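Local coordinates for CdiI toxin (Salmonella enterica subsp. enterica serovar Rubislaw str. ATCC 10717, PDB 4ZQU), which acts as the immunity protein of a contact-dependent growth inhibition system, neutralizing its cognate CdiA-CT toxin, at residues 109-114 / 137-142. Numbering follows the deposited sequence.
Sequences TKRALF and EKLEVW
Phe114 of the short helix packs against Leu139 and Glu140 of the 138-141 turn and against Trp142 just after it. Its CB touches the backbone first, 3.1 Å from Leu139 O. That carbonyl is hydrogen-bonded by His136 NE2. CG also lies near Leu139 O, and Glu140 CG approaches from the same side. CG of Phe114 stands anti to its own carbonyl carbon (chi1 -64°), which turns the ring toward the turn. CD1 reaches the indole edge, 3.8 Å from Trp142 CH2, and the side chains cross at about a right angle. CE1 lies near the same carbon. CD2 and CE2 run beneath Glu140 CG. This methylene sits over the ring face in a CH-pi contact, 3.7 Å from the Phe114 centroid and 15° off the ring normal. Leu113 CD2 packs over the opposite face. Glu140 OE2 stands above the CE2/CZ rim, on the same face as Glu140 CG, 3.3 Å from Phe114 CE2.

The turn is a type I beta turn joining strand 129-138 to strand 141-143. At its base is a classic beta bulge, with Glu137 and Lys138 set against Val141 alone. Val141 and Trp142 pair antiparallel with a strand of the CdiA-CT toxin chain, so the sheet continues into the toxin by beta-augmentation.

Beyond CG, Glu140 is extended (chi2 -179°), and this carries its carboxylate to Lys110. The salt bridge is long, 3.7 Å from Lys110 NZ to Glu140 OE1. Tyr94 OH of helix 87-105 hydrogen-bonds OE2. Leu139 CD2 lies 3.7 Å from Arg111 CA and over one face of the Arg111 guanidinium.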
# COMPACT_ATOMS: atom_id res chain seq x y z
N THR B 109 3.37 24.16 5.85
CA THR B 109 3.15 23.10 6.84
C THR B 109 2.48 21.89 6.21
O THR B 109 1.55 22.01 5.41
CB THR B 109 2.30 23.60 8.04
OG1 THR B 109 2.00 22.49 8.90
CG2 THR B 109 1.02 24.29 7.60
N LYS B 110 2.98 20.71 6.56
CA LYS B 110 2.48 19.47 5.99
C LYS B 110 1.09 19.14 6.50
O LYS B 110 0.30 18.52 5.79
CB LYS B 110 3.44 18.32 6.31
CG LYS B 110 4.33 17.92 5.15
CD LYS B 110 5.45 17.00 5.60
CE LYS B 110 4.92 15.76 6.29
NZ LYS B 110 6.03 14.87 6.72
N ARG B 111 0.80 19.56 7.72
CA ARG B 111 -0.46 19.19 8.35
C ARG B 111 -1.66 19.90 7.72
O ARG B 111 -2.76 19.36 7.74
CB ARG B 111 -0.42 19.46 9.85
CG ARG B 111 0.79 18.85 10.56
CD ARG B 111 0.65 18.96 12.08
NE ARG B 111 -0.74 19.16 12.48
CZ ARG B 111 -1.52 18.21 12.99
NH1 ARG B 111 -1.06 16.98 13.17
NH2 ARG B 111 -2.78 18.49 13.32
N ALA B 112 -1.46 21.08 7.16
CA ALA B 112 -2.54 21.80 6.50
C ALA B 112 -2.72 21.32 5.07
O ALA B 112 -3.81 21.43 4.50
CB ALA B 112 -2.30 23.31 6.53
N LEU B 113 -1.65 20.79 4.49
CA LEU B 113 -1.71 20.20 3.15
C LEU B 113 -2.65 19.00 3.12
O LEU B 113 -3.56 18.92 2.30
CB LEU B 113 -0.31 19.78 2.69
CG LEU B 113 -0.23 18.96 1.39
CD1 LEU B 113 -0.70 19.78 0.19
CD2 LEU B 113 1.18 18.44 1.16
N PHE B 114 -2.42 18.06 4.04
CA PHE B 114 -3.15 16.80 4.05
C PHE B 114 -4.45 16.86 4.85
O PHE B 114 -5.28 15.96 4.73
CB PHE B 114 -2.26 15.69 4.61
CG PHE B 114 -1.05 15.40 3.77
CD1 PHE B 114 -1.16 14.66 2.60
CD2 PHE B 114 0.20 15.87 4.15
CE1 PHE B 114 -0.05 14.40 1.83
CE2 PHE B 114 1.32 15.61 3.37
CZ PHE B 114 1.19 14.87 2.21
N GLU B 137 -7.44 7.78 7.01
CA GLU B 137 -7.12 7.26 8.34
C GLU B 137 -6.23 8.22 9.13
O GLU B 137 -6.64 8.75 10.16
CB GLU B 137 -6.44 5.90 8.21
CG GLU B 137 -7.31 4.87 7.51
CD GLU B 137 -6.59 3.57 7.26
OE1 GLU B 137 -5.37 3.50 7.52
OE2 GLU B 137 -7.24 2.60 6.80
N LYS B 138 -5.02 8.43 8.63
CA LYS B 138 -4.10 9.41 9.21
C LYS B 138 -3.85 10.49 8.18
O LYS B 138 -4.27 10.35 7.03
CB LYS B 138 -2.80 8.75 9.66
CG LYS B 138 -2.98 7.75 10.79
CD LYS B 138 -1.69 7.05 11.15
CE LYS B 138 -1.91 6.09 12.31
NZ LYS B 138 -0.68 5.33 12.67
N LEU B 139 -3.16 11.56 8.57
CA LEU B 139 -2.92 12.68 7.67
C LEU B 139 -2.30 12.23 6.35
O LEU B 139 -2.74 12.65 5.28
CB LEU B 139 -2.01 13.72 8.33
CG LEU B 139 -2.67 14.78 9.23
CD1 LEU B 139 -3.25 14.16 10.49
CD2 LEU B 139 -1.67 15.87 9.58
N GLU B 140 -1.30 11.37 6.43
CA GLU B 140 -0.63 10.88 5.23
C GLU B 140 -0.93 9.41 4.96
O GLU B 140 -0.18 8.75 4.24
CB GLU B 140 0.88 11.10 5.35
CG GLU B 140 1.29 12.56 5.35
CD GLU B 140 2.78 12.74 5.45
OE1 GLU B 140 3.38 12.30 6.46
OE2 GLU B 140 3.37 13.33 4.52
N VAL B 141 -2.02 8.91 5.54
CA VAL B 141 -2.40 7.51 5.35
C VAL B 141 -3.89 7.36 5.03
O VAL B 141 -4.74 7.73 5.83
CB VAL B 141 -2.08 6.65 6.59
CG1 VAL B 141 -2.46 5.20 6.34
CG2 VAL B 141 -0.62 6.76 6.97
N TRP B 142 -4.18 6.82 3.85
CA TRP B 142 -5.55 6.49 3.47
C TRP B 142 -5.74 4.98 3.45
O TRP B 142 -4.77 4.23 3.42
CB TRP B 142 -5.90 7.08 2.10
CG TRP B 142 -5.83 8.57 2.04
CD1 TRP B 142 -6.88 9.44 2.12
CD2 TRP B 142 -4.65 9.37 1.88
NE1 TRP B 142 -6.43 10.73 2.02
CE2 TRP B 142 -5.06 10.72 1.87
CE3 TRP B 142 -3.29 9.08 1.73
CZ2 TRP B 142 -4.16 11.77 1.73
CZ3 TRP B 142 -2.40 10.13 1.60
CH2 TRP B 142 -2.84 11.46 1.59